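Local atomic coordinates of ECF RNA polymerase sigma factor SigK (Mycobacterium tuberculosis, PDB entry 4NQW), a protein that acts as an alternative sigma factor, probably guiding RNA polymerase to specific promoters once released from an inhibitory anti-sigma factor. Residues 30-35 with 44-49; 58-63 with 165-170; 65-70 with 106-111; 156-161 with 191-196. All blocks are in the same frame, centred on the assembly; numbering follows the deposited sequence.

Contact 1 (30-35 with 44-49)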
# COMPACT_ATOMS: atom_id res chain seq x y z
N ALA A 30 -15.65 -9.24 5.44
CA ALA A 30 -16.45 -10.46 5.39
C ALA A 30 -16.32 -11.18 4.05
O ALA A 30 -16.34 -12.41 4.00
CB ALA A 30 -17.91 -10.15 5.68
N LEU A 31 -16.19 -10.42 2.96
CA LEU A 31 -15.96 -11.00 1.64
C LEU A 31 -14.61 -11.72 1.58
O LEU A 31 -14.53 -12.85 1.11
CB LEU A 31 -16.00 -9.94 0.54
CG LEU A 31 -17.36 -9.36 0.13
CD1 LEU A 31 -17.16 -8.25 -0.89
CD2 LEU A 31 -18.29 -10.43 -0.44
N LEU A 32 -13.57 -11.06 2.08
CA LEU A 32 -12.23 -11.64 2.11
C LEU A 32 -12.18 -12.85 3.05
O LEU A 32 -11.43 -13.80 2.82
CB LEU A 32 -11.18 -10.61 2.54
CG LEU A 32 -9.83 -10.64 1.82
CD1 LEU A 32 -8.86 -9.70 2.51
CD2 LEU A 32 -9.22 -12.04 1.74
N ARG A 33 -13.00 -12.81 4.09
CA ARG A 33 -13.11 -13.93 5.03
C ARG A 33 -13.71 -15.16 4.35
O ARG A 33 -13.42 -16.30 4.74
CB ARG A 33 -13.95 -13.53 6.25
CG ARG A 33 -13.35 -13.96 7.58
CD ARG A 33 -14.22 -13.52 8.75
NE ARG A 33 -14.45 -12.08 8.77
CZ ARG A 33 -13.58 -11.17 9.19
NH1 ARG A 33 -12.38 -11.52 9.65
NH2 ARG A 33 -13.91 -9.88 9.15
N ARG A 34 -14.55 -14.93 3.34
CA ARG A 34 -15.19 -16.03 2.61
C ARG A 34 -14.35 -16.61 1.46
O ARG A 34 -14.66 -17.70 0.99
CB ARG A 34 -16.56 -15.59 2.09
CG ARG A 34 -17.61 -15.39 3.18
CD ARG A 34 -19.02 -15.33 2.61
NE ARG A 34 -19.49 -16.65 2.18
CZ ARG A 34 -20.02 -17.57 2.99
NH1 ARG A 34 -20.15 -17.36 4.29
NH2 ARG A 34 -20.41 -18.73 2.47
N VAL A 35 -13.29 -15.92 1.03
CA VAL A 35 -12.46 -16.43 -0.08
C VAL A 35 -11.42 -17.47 0.37
O VAL A 35 -10.64 -17.95 -0.45
CB VAL A 35 -11.78 -15.31 -0.93
CG1 VAL A 35 -12.74 -14.15 -1.18
CG2 VAL A 35 -10.49 -14.82 -0.30
N ALA A 44 -15.11 -13.05 -6.82
CA ALA A 44 -15.62 -12.24 -7.93
C ALA A 44 -16.12 -10.88 -7.44
O ALA A 44 -15.89 -9.86 -8.09
CB ALA A 44 -16.73 -12.98 -8.66
N GLU A 45 -16.82 -10.87 -6.31
CA GLU A 45 -17.34 -9.63 -5.73
C GLU A 45 -16.23 -8.81 -5.07
O GLU A 45 -16.22 -7.58 -5.18
CB GLU A 45 -18.45 -9.93 -4.72
CG GLU A 45 -19.11 -8.69 -4.14
CD GLU A 45 -20.58 -8.87 -3.81
OE1 GLU A 45 -21.36 -9.21 -4.72
OE2 GLU A 45 -20.96 -8.66 -2.64
N PHE A 46 -15.31 -9.48 -4.38
CA PHE A 46 -14.13 -8.83 -3.80
C PHE A 46 -13.32 -8.15 -4.89
O PHE A 46 -12.87 -7.01 -4.73
CB PHE A 46 -13.26 -9.85 -3.06
CG PHE A 46 -12.08 -9.24 -2.35
CD1 PHE A 46 -12.22 -8.73 -1.07
CD2 PHE A 46 -10.83 -9.19 -2.96
CE1 PHE A 46 -11.13 -8.17 -0.41
CE2 PHE A 46 -9.75 -8.63 -2.30
CZ PHE A 46 -9.90 -8.12 -1.02
N TYR A 47 -13.13 -8.85 -6.00
CA TYR A 47 -12.42 -8.31 -7.16
C TYR A 47 -13.18 -7.12 -7.77
O TYR A 47 -12.60 -6.06 -7.97
CB TYR A 47 -12.20 -9.39 -8.22
CG TYR A 47 -11.68 -8.82 -9.52
CD1 TYR A 47 -10.37 -8.36 -9.62
CD2 TYR A 47 -12.50 -8.72 -10.64
CE1 TYR A 47 -9.89 -7.82 -10.80
CE2 TYR A 47 -12.03 -8.19 -11.82
CZ TYR A 47 -10.72 -7.74 -11.90
OH TYR A 47 -10.24 -7.20 -13.07
N ASP A 48 -14.47 -7.31 -8.05
CA ASP A 48 -15.29 -6.27 -8.69
C ASP A 48 -15.29 -4.94 -7.94
O ASP A 48 -15.31 -3.87 -8.56
CB ASP A 48 -16.74 -6.75 -8.87
CG ASP A 48 -16.94 -7.56 -10.15
OD1 ASP A 48 -16.13 -7.43 -11.09
OD2 ASP A 48 -17.93 -8.32 -10.21
N HIS A 49 -15.28 -5.00 -6.61
CA HIS A 49 -15.38 -3.80 -5.78
C HIS A 49 -14.03 -3.09 -5.59
O HIS A 49 -14.00 -1.89 -5.27
CB HIS A 49 -15.99 -4.15 -4.41
CG HIS A 49 -16.78 -3.04 -3.80
ND1 HIS A 49 -17.91 -2.51 -4.40
CD2 HIS A 49 -16.62 -2.36 -2.64
CE1 HIS A 49 -18.40 -1.55 -3.64
NE2 HIS A 49 -17.64 -1.44 -2.56

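Contact 2 (58-63 with 165-170)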
# COMPACT_ATOMS: atom_id res chain seq x y z
N VAL A 58 -1.38 0.29 -9.58
CA VAL A 58 -0.35 -0.40 -10.36
C VAL A 58 0.00 0.41 -11.61
O VAL A 58 1.18 0.65 -11.88
CB VAL A 58 -0.78 -1.83 -10.72
CG1 VAL A 58 0.20 -2.46 -11.70
CG2 VAL A 58 -0.88 -2.69 -9.46
N MET A 59 -1.02 0.82 -12.36
CA MET A 59 -0.82 1.71 -13.52
C MET A 59 0.02 2.93 -13.16
O MET A 59 0.96 3.28 -13.87
CB MET A 59 -2.16 2.18 -14.11
CG MET A 59 -2.63 1.41 -15.33
SD MET A 59 -1.42 1.28 -16.67
CE MET A 59 -0.93 2.99 -16.90
N ARG A 60 -0.33 3.57 -12.05
CA ARG A 60 0.38 4.75 -11.58
C ARG A 60 1.87 4.49 -11.35
O ARG A 60 2.71 5.30 -11.74
CB ARG A 60 -0.26 5.28 -10.29
CG ARG A 60 0.40 6.51 -9.69
CD ARG A 60 0.34 7.71 -10.63
NE ARG A 60 1.65 8.37 -10.72
CZ ARG A 60 2.01 9.46 -10.04
NH1 ARG A 60 1.17 10.06 -9.20
NH2 ARG A 60 3.23 9.96 -10.21
N VAL A 61 2.19 3.35 -10.74
CA VAL A 61 3.57 3.01 -10.39
C VAL A 61 4.36 2.53 -11.61
O VAL A 61 5.47 3.01 -11.86
CB VAL A 61 3.63 1.94 -9.28
CG1 VAL A 61 5.07 1.52 -9.00
CG2 VAL A 61 2.98 2.45 -8.01
N LEU A 62 3.79 1.60 -12.37
CA LEU A 62 4.49 0.98 -13.51
C LEU A 62 4.39 1.80 -14.80
O LEU A 62 5.35 1.83 -15.58
CB LEU A 62 3.95 -0.43 -13.75
CG LEU A 62 3.92 -1.37 -12.54
CD1 LEU A 62 3.43 -2.75 -12.96
CD2 LEU A 62 5.28 -1.48 -11.87
N ARG A 63 3.24 2.43 -15.03
CA ARG A 63 2.96 3.21 -16.26
C ARG A 63 3.16 2.39 -17.53
O ARG A 63 3.80 2.84 -18.49
CB ARG A 63 3.80 4.49 -16.31
CG ARG A 63 3.61 5.42 -15.13
CD ARG A 63 4.88 6.20 -14.84
NE ARG A 63 6.01 5.29 -14.63
CZ ARG A 63 7.29 5.67 -14.53
NH1 ARG A 63 7.63 6.95 -14.61
NH2 ARG A 63 8.23 4.75 -14.34
N ALA A 165 8.64 8.40 -2.74
CA ALA A 165 8.68 7.12 -2.03
C ALA A 165 7.56 6.19 -2.46
O ALA A 165 7.81 5.07 -2.90
CB ALA A 165 8.61 7.35 -0.53
N TYR A 166 6.32 6.67 -2.35
CA TYR A 166 5.15 5.84 -2.63
C TYR A 166 4.98 5.61 -4.13
O TYR A 166 5.08 4.47 -4.59
CB TYR A 166 3.90 6.46 -2.01
CG TYR A 166 2.70 5.53 -1.98
CD1 TYR A 166 2.64 4.48 -1.07
CD2 TYR A 166 1.63 5.72 -2.84
CE1 TYR A 166 1.54 3.63 -1.03
CE2 TYR A 166 0.54 4.88 -2.82
CZ TYR A 166 0.49 3.83 -1.92
OH TYR A 166 -0.60 3.00 -1.90
N TYR A 167 4.76 6.66 -4.91
CA TYR A 167 4.53 6.51 -6.35
C TYR A 167 5.80 6.22 -7.15
O TYR A 167 5.77 5.38 -8.05
CB TYR A 167 3.80 7.72 -6.92
CG TYR A 167 2.40 7.88 -6.36
CD1 TYR A 167 1.49 6.83 -6.41
CD2 TYR A 167 1.99 9.08 -5.78
CE1 TYR A 167 0.22 6.97 -5.89
CE2 TYR A 167 0.72 9.23 -5.26
CZ TYR A 167 -0.17 8.17 -5.32
OH TYR A 167 -1.44 8.30 -4.81
N GLY A 168 6.89 6.90 -6.82
CA GLY A 168 8.17 6.70 -7.52
C GLY A 168 8.91 5.44 -7.12
O GLY A 168 9.84 5.02 -7.81
N GLY A 169 8.51 4.83 -6.00
CA GLY A 169 9.10 3.58 -5.54
C GLY A 169 10.46 3.70 -4.87
O GLY A 169 11.12 2.69 -4.62
N LEU A 170 10.88 4.92 -4.56
CA LEU A 170 12.17 5.15 -3.92
C LEU A 170 12.13 4.77 -2.44
O LEU A 170 11.11 4.94 -1.77
CB LEU A 170 12.61 6.62 -4.05
CG LEU A 170 13.22 7.06 -5.39
CD1 LEU A 170 12.19 7.06 -6.50
CD2 LEU A 170 13.85 8.44 -5.24
O HOH W 1 6.63 5.16 -10.69

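Contact 3 (65-70 with 106-111). With CD (cadmium ion), chain C; CD (cadmium ion), chain L; CD (cadmium ion), chain E; CD (cadmium ion), chain D.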
# COMPACT_ATOMS: atom_id res chain seq x y z
N THR A 65 0.56 -0.53 -19.58
CA THR A 65 -0.70 -1.29 -19.56
C THR A 65 -0.45 -2.79 -19.46
O THR A 65 -1.07 -3.46 -18.64
CB THR A 65 -1.54 -1.02 -20.83
OG1 THR A 65 -1.72 0.40 -21.00
CG2 THR A 65 -2.91 -1.68 -20.73
N GLY A 66 0.45 -3.30 -20.29
CA GLY A 66 0.75 -4.73 -20.34
C GLY A 66 1.20 -5.32 -19.01
O GLY A 66 0.60 -6.27 -18.51
N TYR A 67 2.25 -4.74 -18.44
CA TYR A 67 2.77 -5.21 -17.15
C TYR A 67 1.83 -4.90 -15.99
O TYR A 67 1.79 -5.65 -15.01
CB TYR A 67 4.18 -4.66 -16.89
CG TYR A 67 5.22 -5.25 -17.81
CD1 TYR A 67 5.65 -6.57 -17.65
CD2 TYR A 67 5.77 -4.51 -18.85
CE1 TYR A 67 6.60 -7.13 -18.50
CE2 TYR A 67 6.72 -5.06 -19.70
CZ TYR A 67 7.13 -6.37 -19.52
OH TYR A 67 8.07 -6.91 -20.36
N SER A 68 1.06 -3.81 -16.09
CA SER A 68 0.07 -3.48 -15.07
C SER A 68 -1.05 -4.52 -15.00
O SER A 68 -1.54 -4.84 -13.91
CB SER A 68 -0.53 -2.09 -15.31
OG SER A 68 0.43 -1.07 -15.08
N GLU A 69 -1.45 -5.04 -16.15
CA GLU A 69 -2.42 -6.13 -16.22
C GLU A 69 -1.86 -7.40 -15.57
O GLU A 69 -2.52 -8.01 -14.73
CB GLU A 69 -2.82 -6.41 -17.67
CG GLU A 69 -3.67 -5.32 -18.29
CD GLU A 69 -3.97 -5.55 -19.77
OE1 GLU A 69 -3.61 -6.61 -20.31
OE2 GLU A 69 -4.58 -4.65 -20.40
N GLU A 70 -0.65 -7.78 -15.95
CA GLU A 70 -0.02 -8.99 -15.41
C GLU A 70 0.23 -8.89 -13.91
O GLU A 70 0.02 -9.87 -13.18
CB GLU A 70 1.30 -9.28 -16.14
CG GLU A 70 1.10 -9.67 -17.60
CD GLU A 70 2.39 -10.06 -18.29
OE1 GLU A 70 3.47 -9.98 -17.66
OE2 GLU A 70 2.32 -10.47 -19.46
N VAL A 106 5.94 -1.76 -6.69
CA VAL A 106 7.21 -1.11 -6.35
C VAL A 106 8.38 -2.07 -6.59
O VAL A 106 9.41 -1.68 -7.15
CB VAL A 106 7.21 -0.60 -4.89
CG1 VAL A 106 8.62 -0.40 -4.35
CG2 VAL A 106 6.40 0.69 -4.79
N ASP A 107 8.22 -3.31 -6.16
CA ASP A 107 9.20 -4.36 -6.42
C ASP A 107 9.51 -4.47 -7.92
O ASP A 107 10.67 -4.59 -8.32
CB ASP A 107 8.70 -5.70 -5.88
CG ASP A 107 9.51 -6.87 -6.39
OD1 ASP A 107 9.21 -7.37 -7.50
OD2 ASP A 107 10.44 -7.30 -5.68
N ARG A 108 8.46 -4.43 -8.74
CA ARG A 108 8.59 -4.50 -10.20
C ARG A 108 9.52 -3.41 -10.73
O ARG A 108 10.33 -3.66 -11.62
CB ARG A 108 7.21 -4.35 -10.86
CG ARG A 108 6.96 -5.27 -12.04
CD ARG A 108 6.74 -6.70 -11.59
NE ARG A 108 5.79 -7.42 -12.45
CZ ARG A 108 6.04 -7.84 -13.68
NH1 ARG A 108 7.23 -7.63 -14.25
NH2 ARG A 108 5.10 -8.48 -14.36
N VAL A 109 9.39 -2.20 -10.18
CA VAL A 109 10.22 -1.06 -10.57
C VAL A 109 11.67 -1.23 -10.10
O VAL A 109 12.60 -0.94 -10.85
CB VAL A 109 9.64 0.27 -10.02
CG1 VAL A 109 10.62 1.42 -10.22
CG2 VAL A 109 8.31 0.58 -10.69
N ARG A 110 11.86 -1.68 -8.87
CA ARG A 110 13.20 -1.83 -8.29
C ARG A 110 13.94 -3.03 -8.84
O ARG A 110 15.05 -2.89 -9.36
CB ARG A 110 13.13 -1.94 -6.77
CG ARG A 110 12.77 -0.64 -6.07
CD ARG A 110 12.75 -0.84 -4.57
NE ARG A 110 12.03 0.23 -3.89
CZ ARG A 110 11.61 0.18 -2.63
NH1 ARG A 110 11.83 -0.90 -1.88
NH2 ARG A 110 10.95 1.21 -2.12
N CYS A 111 13.34 -4.22 -8.72
CA CYS A 111 13.98 -5.45 -9.21
C CYS A 111 14.34 -5.34 -10.70
O CYS A 111 15.38 -5.84 -11.13
CB CYS A 111 13.10 -6.68 -8.96
SG CYS A 111 13.13 -7.30 -7.25
CD CD C . 10.93 -8.88 -8.35
CD CD L . 11.64 -6.61 -3.70
CD CD E . -5.27 -5.82 -22.41
CD CD D . 14.79 -8.75 -7.54
O HOH W 2 9.97 -8.17 -10.80
O HOH W 3 -5.05 -3.43 -23.26
O HOH W 4 -7.56 -4.75 -23.30

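Contact 4 (156-161 with 191-196)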
# COMPACT_ATOMS: atom_id res chain seq x y z
N ASP A 156 4.91 21.40 0.06
CA ASP A 156 5.65 20.90 -1.10
C ASP A 156 6.60 19.75 -0.74
O ASP A 156 6.62 18.73 -1.43
CB ASP A 156 6.43 22.04 -1.78
CG ASP A 156 5.53 23.08 -2.42
OD1 ASP A 156 4.32 22.83 -2.58
OD2 ASP A 156 6.04 24.17 -2.76
N THR A 157 7.35 19.91 0.35
CA THR A 157 8.26 18.86 0.82
C THR A 157 7.52 17.59 1.23
O THR A 157 7.98 16.48 0.94
CB THR A 157 9.11 19.33 2.03
OG1 THR A 157 8.56 20.53 2.58
CG2 THR A 157 10.55 19.59 1.60
N GLN A 158 6.39 17.75 1.90
CA GLN A 158 5.61 16.60 2.37
C GLN A 158 4.91 15.87 1.22
O GLN A 158 4.80 14.65 1.24
CB GLN A 158 4.61 17.04 3.45
CG GLN A 158 5.30 17.39 4.77
CD GLN A 158 4.45 18.23 5.70
OE1 GLN A 158 3.23 18.12 5.72
NE2 GLN A 158 5.10 19.08 6.49
N ARG A 159 4.45 16.62 0.21
CA ARG A 159 3.90 16.02 -1.00
C ARG A 159 4.99 15.31 -1.80
O ARG A 159 4.76 14.24 -2.36
CB ARG A 159 3.23 17.08 -1.87
CG ARG A 159 2.45 16.52 -3.06
CD ARG A 159 2.14 17.58 -4.10
NE ARG A 159 1.38 18.70 -3.54
CZ ARG A 159 1.85 19.94 -3.34
NH1 ARG A 159 3.10 20.27 -3.65
NH2 ARG A 159 1.04 20.86 -2.82
N GLN A 160 6.17 15.92 -1.86
CA GLN A 160 7.32 15.36 -2.58
C GLN A 160 7.79 14.02 -1.99
O GLN A 160 8.19 13.13 -2.74
CB GLN A 160 8.48 16.37 -2.55
CG GLN A 160 9.68 16.02 -3.41
CD GLN A 160 10.81 17.03 -3.26
OE1 GLN A 160 11.15 17.43 -2.14
NE2 GLN A 160 11.40 17.44 -4.38
N CYS A 161 7.74 13.89 -0.67
CA CYS A 161 8.13 12.65 0.01
C CYS A 161 7.25 11.48 -0.42
O CYS A 161 7.75 10.41 -0.76
CB CYS A 161 8.07 12.80 1.53
SG CYS A 161 9.54 13.53 2.26
N ARG A 191 6.66 10.91 8.02
CA ARG A 191 5.73 10.82 9.14
C ARG A 191 4.78 12.01 9.18
O ARG A 191 3.58 11.84 9.38
CB ARG A 191 6.49 10.75 10.46
CG ARG A 191 7.08 9.38 10.76
CD ARG A 191 7.74 9.34 12.13
NE ARG A 191 6.77 9.55 13.21
CZ ARG A 191 6.97 9.23 14.48
NH1 ARG A 191 8.10 8.66 14.88
NH2 ARG A 191 6.01 9.48 15.37
N ASP A 192 5.32 13.21 9.00
CA ASP A 192 4.51 14.43 9.00
C ASP A 192 3.49 14.42 7.87
O ASP A 192 2.32 14.75 8.08
CB ASP A 192 5.41 15.67 8.90
CG ASP A 192 6.22 15.92 10.17
OD1 ASP A 192 6.18 15.08 11.09
OD2 ASP A 192 6.91 16.96 10.24
N ALA A 193 3.93 14.03 6.68
CA ALA A 193 3.06 13.96 5.51
C ALA A 193 1.88 13.02 5.75
O ALA A 193 0.73 13.36 5.45
CB ALA A 193 3.85 13.52 4.29
N LEU A 194 2.16 11.84 6.30
CA LEU A 194 1.12 10.85 6.59
C LEU A 194 0.20 11.27 7.75
O LEU A 194 -0.97 10.89 7.76
CB LEU A 194 1.74 9.48 6.88
CG LEU A 194 1.94 8.55 5.67
CD1 LEU A 194 0.61 8.00 5.18
CD2 LEU A 194 2.68 9.24 4.54
N ARG A 195 0.73 12.04 8.70
CA ARG A 195 -0.08 12.55 9.81
C ARG A 195 -1.09 13.58 9.30
O ARG A 195 -2.27 13.52 9.64
CB ARG A 195 0.79 13.18 10.90
CG ARG A 195 0.02 13.56 12.16
CD ARG A 195 0.90 14.26 13.19
NE ARG A 195 2.10 13.47 13.50
CZ ARG A 195 3.33 13.73 13.05
NH1 ARG A 195 3.58 14.78 12.27
NH2 ARG A 195 4.33 12.92 13.40
N SER A 196 -0.61 14.51 8.48
CA SER A 196 -1.46 15.52 7.85
C SER A 196 -2.56 14.89 6.99
O SER A 196 -3.69 15.37 6.97
CB SER A 196 -0.61 16.47 6.99
OG SER A 196 -1.40 17.50 6.43
O HOH W 5 0.85 19.24 5.59

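Contact 1 (30-35 with 44-49)
F46 of helix 42-62 meets L31 and L32 of the short helix 28-34 where this N-terminal helix lies against the all-helical sigma-70 domain-2 bundle. The two short axes pass 9.5 Å apart at 138°, nearer to antiparallel than to perpendicular, and the pairing illustrates how one aromatic ring can serve two consecutive leucines while a charged neighbour marks the edge of the interface. The tight part is centred on the ring. With CG of F46 anti to its own nitrogen (chi1 -176°), the ring swings across to helix 28-34, where L32 CG comes within 3.6 Å of F46 CE1 and L32 CB within 3.8 Å of the same atom. L32 approaches at a slant, and its CD1 also reaches F46 CZ at 4.0 Å. L31 CB instead stands at the ring's edge, close to its plane, 4.3 Å from F46 CD1. Both F46 and L32 are buried: L97 of helix 93-111 packs on the phenyl group, and A83, F86, A93 and W96 pack on L32, so this half runs into the domain core.

The outer part is looser and more mixed. L31 and E45 cross at about a right angle, and the leucine methyls meet the glutamate chain crosswise at CG. No hydrogen bond joins the segments here. The E45 chain bends at chi2, its carboxylate sits on the exposed side, and the side chain comes within about 3 Å of a bound cadmium ion. L31 CD1 touches E45 CG at 3.8 Å, while L31 CD2 lies 3.9 Å from E45 OE2.

Contact 2 (58-63 with 165-170)
R60 and Y167 make the first meeting between segments 58-63 and 165-170, a flat stack of guanidinium on phenol. The arginine chain leaves its helix with CG anti to the backbone nitrogen, then bends at chi2 and chi3, so that its methylene and its charged end both lie over the same ring: R60 CG is 3.5 Å from Y167 CD1, and R60 NH1 is 3.7 Å from Y167 CD2. The planes differ by 17° and the group centres are 4.5 Å apart. Because CZ stands 30° off the ring normal, the cation-pi contact is off-centre. The opposite face of the ring receives CD2 of Y166, also offset toward the rim. R60 NH2 has a stronger polar partner in E163, one turn earlier in helix 156-167, and this salt bridge helps to fix the guanidinium's rotation.

The arrangement is an interdomain one, R60 belonging to sigma domain-2 and Y167 to domain-4. The second protein chain of the assembly packs on both residues, consistent with a sigma factor captured with its two domains folded together.

V61 follows, both of its methyls 4.0 Å from Y167 O while its side chain also rests on A105 and V109 of helix 93-111. A single water donates to both carbonyls, at 2.7 Å from V61 O and 2.8 Å from Y167 O, and so links the two backbones across the domain interface. L62 turns to R108 and V109 instead. R63 leaves the helix with positive phi and lays one face of its guanidinium over the bridging water.

Contact 3 (65-70 with 106-111)
R108 meets Y67 and E70 across a wide gap that only long side chains bridge: the closest alpha carbons, Y67 CA and R108 CA, are 9.1 Å apart, on helices 65-82 and 93-111 of domain-2. Bends at chi2 and chi3 direct the arginine's guanidinium to the ring, but not onto a face. R108 NH2 lies at the edge of Y67, near the ring plane, 3.8 Å from Y67 CD1, and the two planes stand 79° apart, so this is not a cation-pi stack. On the other partner, E70 OE1 sits in the guanidinium plane at 4.0 Å from R108 NH2, a long salt bridge whose carboxylate is nearly coplanar with the arginine (26°). A weak hydrogen bond from R108 NE to T71 adds support.

Cadmium ions decorate the same helices. D107 divides its carboxylate between two of them, OD1 and OD2 each binding one at 2.4 Å, and C111 SG binds a third at 2.2 Å. E69 chelates another ion through both of its oxygens; this ion and the one on D107 OD2 are shared with side chains of the second protein chain.

E70 belongs to the motif that interacts with RpoC. With so long a salt bridge, and without a hydrogen bond across the segments, the attraction is probably weak, consistent with a carboxylate only loosely held here.

Contact 4 (156-161 with 191-196)
Q158 and A193 mark the point where helices 156-167 and 183-201 cross almost perpendicularly, their short axes at 97° and 8.7 Å apart, with Q158 CA only 4.8 Å from A193 CA. The small alanine makes that approach possible: its CB rests 3.4 Å from Q158 O and 3.7 Å from Q158 CB. The rest of the glutamine, extended beyond CG, runs over the facing helix between D192 and S196. Its amide nitrogen NE2 lies 4.2 Å from D192 CB, while a water donates to Q158 OE1 (2.6 Å) and is hydrogen-bonded to S196 OG (3.0 Å), bridging the helices beside the close A193 contact. D192 is itself held within its helix, R195 NH1 meeting D192 OD1 nearly straight (170°) but from above the carboxylate plane.

Both helices belong to domain-4, and helix 183-201 carries the second half of the helix-turn-helix predicted by similarity to bind DNA. One turn beyond Q158, I162 packs on A193 and L194. R189 and M190 lie against C161, and the C150-C200 disulfide ties the far end of helix 183-201 to helix 141-153.

The four contacts illustrate how a two-domain helical protein is assembled: contact 3 lies within domain-2, contact 1 packs helix 28-34 on a helix of domain-2, contact 4 lies within domain-4, and contact 2 joins the domains. Contacts 1 and 2 share helix 42-62 with centres 25 Å apart, on opposite sides of the chain's centre. Contacts 2 and 3 are neighbours, centres 9 Å apart, and touch directly: R110 NE probably hydrogen-bonds G169 O at 2.7 Å, and L62 packs on R108. Contacts 2 and 4 share helix 156-167, with centres 17 Å apart. Cadmium lies close to contacts 1 and 3, whereas the V61 side chain in contact 2 is about 12 Å from such an ion.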